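Local coordinates for aspartate aminotransferase, cytoplasmic (Schizosaccharomyces pombe 972h-, PDB 6JPK), which catalyses the pyridoxal 5'-phosphate-dependent transfer of the amino group from L-aspartate to 2-oxoglutarate, giving oxaloacetate and L-glutamate, as a homodimer, at residues V86-N91 and E239-N244; G228-D233 and Q318-M323; K81-V86 and Q251-N256. The protein carries 1 engineered substitution. One frame throughout, in Å; residues are numbered along the deposited sequence.

Contact 1: V86-N91 and E239-N244; sequences VLFRPN and EFVKYN
Val241 presses its two methyl branches against Phe88 and Asn91 in a small, mainly apolar contact between two chain turns, each lying where a helix runs out: helix 77-87 on one side, helix 235-241 on the other. No hydrogen bond crosses between 86-91 and 239-244, and the buried surface is only 131 Å². With CG1 anti to its backbone N (chi1 174°), Val241 turns CG2 toward the Phe88 ring and CG1 toward the Asn91 amide. CG2 lies 3.8 Å from Phe88 CE1, approaching the ring obliquely, while Leu87 CB lies over part of one ring face. The Asn91 side chain comes from the opposite direction, and its ND2 lies 3.9 Å from Val241 CB. A branched aliphatic residue suits this place because one short side chain can serve two neighbours at once.

Asparagine contributes more than bulk: Asn91 ND2 is hydrogen-bonded to Asn238 OD1, one helical turn before Val241, so the amide is held in place as it lies beside the valine. Asn238 ND2 in turn bonds Leu87 O near the end of helix 77-87. Phe88 to Asn91 form a type I turn, with Asn91 N 2.8 Å from Phe88 O, and Val241 to Asn244 form another. At the latter, Asn244 takes positive phi, which asparagine tolerates better than most residues. Near the end of helix 235-241, Lys242 NZ reaches back in a salt bridge to Glu239 OE2 at 2.9 Å, on the syn side but tilted out of the carboxylate plane. Two type I turns thus meet at the periphery of a fold-type I aminotransferase, away from the annotated sites, and the helices they follow both pack on strand 247-252 of the central sheet, Leu87 on Val249 and Val241 on Phe247.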
loop_
_atom_site.group_PDB
_atom_site.type_symbol
_atom_site.label_atom_id
_atom_site.label_comp_id
_atom_site.label_asym_id
_atom_site.label_seq_id
_atom_site.Cartn_x
_atom_site.Cartn_y
_atom_site.Cartn_z
ATOM N N VAL A 86 2.722 14.954 16.624
ATOM C CA VAL A 86 1.660 14.609 17.572
ATOM C C VAL A 86 2.097 13.453 18.483
ATOM O O VAL A 86 1.622 13.346 19.622
ATOM C CB VAL A 86 0.336 14.308 16.835
ATOM C CG1 VAL A 86 0.407 12.987 16.078
ATOM C CG2 VAL A 86 -0.860 14.309 17.825
ATOM N N LEU A 87 3.034 12.604 18.020
ATOM C CA LEU A 87 3.596 11.547 18.869
ATOM C C LEU A 87 4.487 12.111 19.964
ATOM O O LEU A 87 4.551 11.554 21.064
ATOM C CB LEU A 87 4.433 10.570 18.038
ATOM C CG LEU A 87 3.725 9.629 17.071
ATOM C CD1 LEU A 87 4.750 8.798 16.306
ATOM C CD2 LEU A 87 2.736 8.741 17.832
ATOM N N PHE A 88 5.227 13.177 19.661
ATOM C CA PHE A 88 6.320 13.665 20.485
ATOM C C PHE A 88 6.089 15.110 20.914
ATOM O O PHE A 88 7.020 15.921 20.945
ATOM C CB PHE A 88 7.658 13.540 19.746
ATOM C CG PHE A 88 8.068 12.102 19.457
ATOM C CD1 PHE A 88 8.345 11.221 20.499
ATOM C CD2 PHE A 88 8.179 11.644 18.156
ATOM C CE1 PHE A 88 8.721 9.897 20.248
ATOM C CE2 PHE A 88 8.555 10.323 17.894
ATOM C CZ PHE A 88 8.819 9.450 18.945
ATOM N N ARG A 89 4.854 15.451 21.276
ATOM C CA ARG A 89 4.600 16.814 21.743
ATOM C C ARG A 89 5.489 17.213 22.922
ATOM O O ARG A 89 5.979 18.358 22.922
ATOM C CB ARG A 89 3.103 16.999 22.060
ATOM C CG ARG A 89 2.173 16.655 20.867
ATOM C CD ARG A 89 0.937 17.569 20.759
ATOM N NE ARG A 89 -0.057 17.287 21.793
ATOM C CZ ARG A 89 -1.087 18.078 22.092
ATOM N NH1 ARG A 89 -1.275 19.222 21.439
ATOM N NH2 ARG A 89 -1.928 17.723 23.057
ATOM N N PRO A 90 5.770 16.353 23.914
ATOM C CA PRO A 90 6.737 16.742 24.959
ATOM C C PRO A 90 8.187 16.780 24.494
ATOM O O PRO A 90 9.044 17.192 25.282
ATOM C CB PRO A 90 6.555 15.664 26.036
ATOM C CG PRO A 90 5.216 15.017 25.731
ATOM C CD PRO A 90 5.113 15.074 24.244
ATOM N N ASN A 91 8.511 16.363 23.270
ATOM C CA ASN A 91 9.906 16.302 22.816
ATOM C C ASN A 91 10.063 16.892 21.414
ATOM O O ASN A 91 10.517 16.211 20.486
ATOM C CB ASN A 91 10.408 14.860 22.858
ATOM C CG ASN A 91 10.683 14.381 24.267
ATOM O OD1 ASN A 91 11.577 14.882 24.919
ATOM N ND2 ASN A 91 9.921 13.394 24.735
ATOM N N GLU A 239 8.488 8.728 27.359
ATOM C CA GLU A 239 9.354 8.333 28.465
ATOM C C GLU A 239 10.612 7.652 27.944
ATOM O O GLU A 239 11.718 7.902 28.443
ATOM C CB GLU A 239 8.600 7.416 29.426
ATOM C CG GLU A 239 9.255 7.302 30.799
ATOM C CD GLU A 239 9.219 8.618 31.596
ATOM O OE1 GLU A 239 8.456 9.561 31.240
ATOM O OE2 GLU A 239 9.964 8.707 32.590
ATOM N N PHE A 240 10.464 6.809 26.914
ATOM C CA PHE A 240 11.612 6.095 26.377
ATOM C C PHE A 240 12.624 7.049 25.757
ATOM O O PHE A 240 13.828 6.764 25.781
ATOM C CB PHE A 240 11.158 5.037 25.363
ATOM C CG PHE A 240 12.243 4.069 24.980
ATOM C CD1 PHE A 240 12.627 3.063 25.851
ATOM C CD2 PHE A 240 12.888 4.171 23.759
ATOM C CE1 PHE A 240 13.638 2.172 25.515
ATOM C CE2 PHE A 240 13.905 3.280 23.411
ATOM C CZ PHE A 240 14.281 2.281 24.288
ATOM N N VAL A 241 12.168 8.195 25.239
ATOM C CA VAL A 241 13.085 9.173 24.644
ATOM C C VAL A 241 14.164 9.594 25.634
ATOM O O VAL A 241 15.312 9.848 25.245
ATOM C CB VAL A 241 12.307 10.400 24.122
ATOM C CG1 VAL A 241 13.289 11.493 23.642
ATOM C CG2 VAL A 241 11.362 10.003 22.992
ATOM N N LYS A 242 13.821 9.660 26.925
ATOM C CA LYS A 242 14.762 10.084 27.958
ATOM C C LYS A 242 16.016 9.222 28.012
ATOM O O LYS A 242 17.042 9.679 28.523
ATOM C CB LYS A 242 14.090 10.042 29.331
ATOM C CG LYS A 242 12.824 10.877 29.428
ATOM C CD LYS A 242 12.213 10.757 30.822
ATOM C CE LYS A 242 11.050 11.723 31.002
ATOM N NZ LYS A 242 10.426 11.557 32.348
ATOM N N TYR A 243 15.959 7.986 27.524
ATOM C CA TYR A 243 17.089 7.075 27.647
ATOM C C TYR A 243 18.109 7.215 26.519
ATOM O O TYR A 243 19.158 6.573 26.585
ATOM C CB TYR A 243 16.587 5.630 27.720
ATOM C CG TYR A 243 15.635 5.383 28.866
ATOM C CD1 TYR A 243 14.285 5.191 28.640
ATOM C CD2 TYR A 243 16.086 5.356 30.180
ATOM C CE1 TYR A 243 13.406 4.980 29.684
ATOM C CE2 TYR A 243 15.211 5.117 31.233
ATOM C CZ TYR A 243 13.867 4.947 30.972
ATOM O OH TYR A 243 12.980 4.734 32.001
ATOM N N ASN A 244 17.819 8.018 25.491
ATOM C CA ASN A 244 18.770 8.332 24.415
ATOM C C ASN A 244 19.272 7.062 23.711
ATOM O O ASN A 244 20.471 6.880 23.486
ATOM C CB ASN A 244 19.936 9.177 24.959
ATOM C CG ASN A 244 20.637 10.023 23.876
ATOM O OD1 ASN A 244 20.026 10.462 22.890
ATOM N ND2 ASN A 244 21.937 10.259 24.073
#

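Contact 2: G228-D233 and Q318-M323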
loop_
_atom_site.group_PDB
_atom_site.type_symbol
_atom_site.label_atom_id
_atom_site.label_comp_id
_atom_site.label_asym_id
_atom_site.label_seq_id
_atom_site.Cartn_x
_atom_site.Cartn_y
_atom_site.Cartn_z
ATOM N N GLY A 228 -8.772 9.461 24.953
ATOM C CA GLY A 228 -9.196 10.820 24.673
ATOM C C GLY A 228 -8.137 11.863 24.941
ATOM O O GLY A 228 -8.391 13.055 24.727
ATOM N N ASP A 229 -6.952 11.452 25.389
ATOM C CA ASP A 229 -5.868 12.360 25.761
ATOM C C ASP A 229 -4.646 11.916 24.966
ATOM O O ASP A 229 -4.109 10.833 25.216
ATOM C CB ASP A 229 -5.614 12.293 27.273
ATOM C CG ASP A 229 -4.573 13.303 27.769
ATOM O OD1 ASP A 229 -3.577 13.584 27.071
ATOM O OD2 ASP A 229 -4.756 13.811 28.895
ATOM N N LEU A 230 -4.211 12.745 24.011
ATOM C CA LEU A 230 -3.148 12.344 23.090
ATOM C C LEU A 230 -1.812 12.152 23.804
ATOM O O LEU A 230 -1.093 11.186 23.535
ATOM C CB LEU A 230 -3.005 13.379 21.978
ATOM C CG LEU A 230 -4.117 13.370 20.939
ATOM C CD1 LEU A 230 -4.121 14.684 20.169
ATOM C CD2 LEU A 230 -3.950 12.193 20.001
ATOM N N ASN A 231 -1.438 13.088 24.685
ATOM C CA ASN A 231 -0.149 12.987 25.371
ATOM C C ASN A 231 -0.132 11.852 26.389
ATOM O O ASN A 231 0.913 11.222 26.585
ATOM C CB ASN A 231 0.206 14.313 26.054
ATOM C CG ASN A 231 0.519 15.408 25.055
ATOM O OD1 ASN A 231 0.639 15.152 23.858
ATOM N ND2 ASN A 231 0.647 16.632 25.537
ATOM N N ARG A 232 -1.266 11.577 27.050
ATOM C CA ARG A 232 -1.347 10.409 27.926
ATOM C C ARG A 232 -1.115 9.124 27.143
ATOM O O ARG A 232 -0.414 8.219 27.609
ATOM C CB ARG A 232 -2.709 10.360 28.620
ATOM C CG ARG A 232 -2.909 9.168 29.555
ATOM C CD ARG A 232 -4.326 9.185 30.144
ATOM N NE ARG A 232 -4.631 10.484 30.745
ATOM C CZ ARG A 232 -5.860 10.946 30.982
ATOM N NH1 ARG A 232 -6.929 10.219 30.664
ATOM N NH2 ARG A 232 -6.018 12.147 31.532
ATOM N N ASP A 233 -1.697 9.018 25.950
ATOM C CA ASP A 233 -1.580 7.765 25.210
ATOM C C ASP A 233 -0.200 7.579 24.589
ATOM O O ASP A 233 0.197 6.437 24.340
ATOM C CB ASP A 233 -2.679 7.680 24.148
ATOM C CG ASP A 233 -4.068 7.495 24.767
ATOM O OD1 ASP A 233 -4.138 7.318 26.008
ATOM O OD2 ASP A 233 -5.080 7.544 24.029
ATOM N N GLN A 318 -12.172 16.675 20.545
ATOM C CA GLN A 318 -13.554 16.423 20.954
ATOM C C GLN A 318 -14.075 15.098 20.398
ATOM O O GLN A 318 -14.778 14.362 21.100
ATOM C CB GLN A 318 -14.467 17.573 20.514
ATOM C CG GLN A 318 -14.305 18.820 21.346
ATOM C CD GLN A 318 -14.359 18.512 22.833
ATOM O OE1 GLN A 318 -15.356 17.985 23.338
ATOM N NE2 GLN A 318 -13.270 18.816 23.540
ATOM N N ASP A 319 -13.781 14.791 19.131
ATOM C CA ASP A 319 -14.218 13.512 18.567
ATOM C C ASP A 319 -13.555 12.324 19.275
ATOM O O ASP A 319 -14.194 11.286 19.485
ATOM C CB ASP A 319 -13.923 13.454 17.064
ATOM C CG ASP A 319 -14.650 14.549 16.255
ATOM O OD1 ASP A 319 -15.582 15.212 16.767
ATOM O OD2 ASP A 319 -14.277 14.741 15.077
ATOM N N LEU A 320 -12.269 12.445 19.621
ATOM C CA LEU A 320 -11.595 11.401 20.396
ATOM C C LEU A 320 -12.266 11.195 21.751
ATOM O O LEU A 320 -12.461 10.056 22.196
ATOM C CB LEU A 320 -10.118 11.765 20.594
ATOM C CG LEU A 320 -9.305 11.889 19.306
ATOM C CD1 LEU A 320 -7.910 12.444 19.572
ATOM C CD2 LEU A 320 -9.226 10.530 18.619
ATOM N N LYS A 321 -12.618 12.292 22.422
ATOM C CA LYS A 321 -13.358 12.195 23.677
ATOM C C LYS A 321 -14.685 11.466 23.490
ATOM O O LYS A 321 -15.056 10.620 24.313
ATOM C CB LYS A 321 -13.584 13.594 24.249
ATOM C CG LYS A 321 -14.408 13.627 25.520
ATOM C CD LYS A 321 -14.496 15.047 26.072
ATOM C CE LYS A 321 -15.231 15.088 27.399
ATOM N NZ LYS A 321 -15.639 16.479 27.734
ATOM N N THR A 322 -15.411 11.779 22.413
ATOM C CA THR A 322 -16.670 11.095 22.130
ATOM C C THR A 322 -16.479 9.588 22.044
ATOM O O THR A 322 -17.195 8.823 22.705
ATOM C CB THR A 322 -17.283 11.619 20.827
ATOM O OG1 THR A 322 -17.642 12.995 20.997
ATOM C CG2 THR A 322 -18.548 10.819 20.475
ATOM N N MET A 323 -15.509 9.144 21.232
ATOM C CA MET A 323 -15.301 7.714 21.023
ATOM C C MET A 323 -14.792 7.039 22.289
ATOM O O MET A 323 -15.328 6.006 22.707
ATOM C CB MET A 323 -14.326 7.473 19.865
ATOM C CG MET A 323 -14.826 7.953 18.489
ATOM S SD MET A 323 -13.676 7.452 17.172
ATOM C CE MET A 323 -12.330 8.597 17.452
#
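Gly228 and Leu230 lean on Leu320 and Lys321 where the N-terminal end of the short helix 230-233 meets the flank of helix 310-340, the long helix that in class I aminotransferases runs from the large domain into the small one. The approach has a backbone part and a side-chain part, and no hydrogen bond crosses it.

The backbone part belongs to Gly228, whose CA lies 4.2 Å from Leu320 O and 4.5 Å from Lys321 CA. Glycine suits the place on two counts. Its positive phi of 80° would drive a beta carbon into the carbonyl oxygen of the preceding residue, and that carbon would also sit just 3.6 Å from Lys321 CA. The extended lysine chain leads off the other way, its surface position matching its charge.

The apolar part joins two leucines that cross at about a right angle. Leu230 CD2 rests 4.0 Å from Leu320 CD1, and Leu230 also touches Phe313, Trp316 and Glu317 of the same long helix. Branched apolar side chains suit a buried seam between a helix start and a helix side.

Within the loop, Ser227 OG is hydrogen-bonded to both Asp229 N and Asp233 OD1, tying the N-cap residue to the last residue of the short helix. Asp229 is the N-cap of helix 230-233, a position where aspartate fits because its carboxylate can receive a first-turn amide. Arg232 folds back over the cap: its guanidinium lies with one face over Asp229 CB, and its NH2 is 3.4 Å from Asp229 OD2, a pairing of charges without a directed N-H. The capping bond is nearly straight, at 169°, and Arg232 N reaches Asp229 OD1 over 3.1 Å from well above the carboxylate plane.

Contact 3: K81-V86 and Q251-N256. With PO4 (phosphate ion), chain C.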
loop_
_atom_site.group_PDB
_atom_site.type_symbol
_atom_site.label_atom_id
_atom_site.label_comp_id
_atom_site.label_asym_id
_atom_site.label_seq_id
_atom_site.Cartn_x
_atom_site.Cartn_y
_atom_site.Cartn_z
ATOM N N LYS A 81 5.568 15.163 8.820
ATOM C CA LYS A 81 6.060 16.015 9.900
ATOM C C LYS A 81 5.033 16.120 11.025
ATOM O O LYS A 81 5.376 15.977 12.202
ATOM C CB LYS A 81 6.426 17.403 9.374
ATOM C CG LYS A 81 7.095 18.304 10.434
ATOM C CD LYS A 81 7.350 19.703 9.893
ATOM C CE LYS A 81 7.990 20.613 10.937
ATOM N NZ LYS A 81 7.969 22.040 10.487
ATOM N N ALA A 82 3.762 16.370 10.679
ATOM C CA ALA A 82 2.714 16.503 11.695
ATOM C C ALA A 82 2.470 15.192 12.440
ATOM O O ALA A 82 2.167 15.202 13.641
ATOM C CB ALA A 82 1.415 16.979 11.045
ATOM N N ALA A 83 2.571 14.056 11.743
ATOM C CA ALA A 83 2.368 12.767 12.397
ATOM C C ALA A 83 3.412 12.529 13.482
ATOM O O ALA A 83 3.096 12.006 14.560
ATOM C CB ALA A 83 2.413 11.642 11.364
ATOM N N ALA A 84 4.667 12.900 13.204
ATOM C CA ALA A 84 5.721 12.806 14.209
ATOM C C ALA A 84 5.492 13.792 15.351
ATOM O O ALA A 84 5.730 13.464 16.521
ATOM C CB ALA A 84 7.079 13.058 13.556
ATOM N N GLU A 85 5.064 15.014 15.031
ATOM C CA GLU A 85 4.873 16.011 16.079
ATOM C C GLU A 85 3.818 15.567 17.090
ATOM O O GLU A 85 3.995 15.760 18.301
ATOM C CB GLU A 85 4.499 17.366 15.464
ATOM C CG GLU A 85 5.668 18.011 14.730
ATOM C CD GLU A 85 5.314 19.307 14.001
ATOM O OE1 GLU A 85 6.185 20.206 13.945
ATOM O OE2 GLU A 85 4.182 19.427 13.476
ATOM N N VAL A 86 2.722 14.954 16.624
ATOM C CA VAL A 86 1.660 14.609 17.572
ATOM C C VAL A 86 2.097 13.453 18.483
ATOM O O VAL A 86 1.622 13.346 19.622
ATOM C CB VAL A 86 0.336 14.308 16.835
ATOM C CG1 VAL A 86 0.407 12.987 16.078
ATOM C CG2 VAL A 86 -0.860 14.309 17.825
ATOM N N GLN A 251 2.958 3.826 13.412
ATOM C CA GLN A 251 1.838 4.669 13.809
ATOM C C GLN A 251 0.702 4.502 12.818
ATOM O O GLN A 251 0.928 4.528 11.606
ATOM C CB GLN A 251 2.278 6.132 13.875
ATOM C CG GLN A 251 1.193 7.166 14.096
ATOM C CD GLN A 251 1.764 8.581 13.967
ATOM O OE1 GLN A 251 2.674 8.809 13.164
ATOM N NE2 GLN A 251 1.270 9.515 14.777
ATOM N N SER A 252 -0.509 4.321 13.330
ATOM C CA SER A 252 -1.700 4.200 12.506
ATOM C C SER A 252 -2.695 5.291 12.874
ATOM O O SER A 252 -2.874 5.605 14.057
ATOM C CB SER A 252 -2.364 2.817 12.685
ATOM O OG SER A 252 -3.623 2.761 12.042
ATOM N N PHE A 253 -3.351 5.853 11.859
ATOM C CA PHE A 253 -4.478 6.750 12.068
ATOM C C PHE A 253 -5.802 6.073 11.741
ATOM O O PHE A 253 -6.830 6.752 11.636
ATOM C CB PHE A 253 -4.310 8.033 11.244
ATOM C CG PHE A 253 -3.163 8.886 11.705
ATOM C CD1 PHE A 253 -1.879 8.661 11.230
ATOM C CD2 PHE A 253 -3.362 9.890 12.633
ATOM C CE1 PHE A 253 -0.810 9.436 11.659
ATOM C CE2 PHE A 253 -2.302 10.661 13.066
ATOM C CZ PHE A 253 -1.024 10.431 12.582
ATOM N N ALA A 254 -5.788 4.745 11.585
ATOM C CA ALA A 254 -6.992 4.016 11.199
ATOM C C ALA A 254 -8.109 4.219 12.215
ATOM O O ALA A 254 -9.255 4.499 11.846
ATOM C CB ALA A 254 -6.669 2.526 11.045
ATOM N N LYS A 255 -7.801 4.056 13.504
ATOM C CA LYS A 255 -8.831 4.177 14.529
ATOM C C LYS A 255 -8.968 5.604 15.069
ATOM O O LYS A 255 -10.091 6.079 15.258
ATOM C CB LYS A 255 -8.547 3.201 15.677
ATOM C CG LYS A 255 -8.066 1.792 15.223
ATOM C CD LYS A 255 -9.183 0.798 15.069
ATOM C CE LYS A 255 -8.684 -0.663 15.067
ATOM N NZ LYS A 255 -7.933 -1.113 13.847
ATOM N N ASN A 256 -7.861 6.319 15.334
ATOM C CA ASN A 256 -8.044 7.618 15.984
ATOM C C ASN A 256 -8.604 8.680 15.036
ATOM O O ASN A 256 -9.198 9.661 15.504
ATOM C CB ASN A 256 -6.752 8.094 16.668
ATOM C CG ASN A 256 -5.602 8.324 15.712
ATOM O OD1 ASN A 256 -5.740 8.211 14.494
ATOM N ND2 ASN A 256 -4.442 8.672 16.276
HETATM P P PO4 C . -3.886 -0.766 10.256
HETATM O O1 PO4 C . -2.998 -1.500 9.272
HETATM O O2 PO4 C . -3.428 0.660 10.459
HETATM O O3 PO4 C . -5.299 -0.797 9.712
HETATM O O4 PO4 C . -3.886 -1.429 11.612
#
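Strand 247-252 of the central sheet, and the loop after it that carries Lys255, back onto helix 77-87 through Gln251 and Phe253, which meet Ala83 and Val86. A chi1 of 172° points the Gln251 chain away from its own N, and the extended chain then carries the amide to the helix. NE2 donates to Ala83 O at 3.1 Å, the N-H...O angle being 158°. The acceptor lies near the amide plane, but the donor stands above the carbonyl plane. NE2 also lies 3.8 Å from Val86 CG1. OE1 accepts from His268 on the adjacent strand 264-270, so one buried amide joins helix to sheet. Were Gln251 an alanine, Ala83 O would probably lose its side-chain donor and His268 NE2 its acceptor, with a gap opening beside Ala83.

Ala83 is small enough to admit the amide and a ring together: its CB sits 3.8 Å from Phe253 CZ, at the ring edge and near its plane.

Beyond the ring, the chain enters the cofactor region of the fold-type I enzymes. Lys255 is, by similarity, the lysine that bears pyridoxal phosphate, though no cofactor is attached here. Ser252 forms an ST turn, its OG accepting from Ala254 N at 3.0 Å. Serine suits the place, since the same hydroxyl donates to O2 of a phosphate ion at 2.6 Å. The ion is also bonded by Gly108 N, Thr109 OG1 and Arg263 NH1 of the same chain and by Tyr70 OH of the second subunit, consistent with its occupying the site of the cofactor's phosphate.

In the fold
Contacts 1 and 3 share Val86 and both use helix 77-87, which packs near its end on helix 235-241 and, a turn or so earlier, on strand 247-252; their centres are about 15 Å apart. In sequence, contact 1 nests inside the loop closed by contact 3, whereas contact 2 crosses both. The centre of contact 2 lies about 19 Å from that of contact 1 and about 13 Å from that of contact 3. Arg89 NE to Asn231 OD1, a probable hydrogen bond, ties contacts 1 and 2. Helix 77-87 adjoins the end of strand 247-252, and Leu320 and Met323 of helix 310-340 pack on the loop after it, which probably sets the likely cofactor lysine between the two helices.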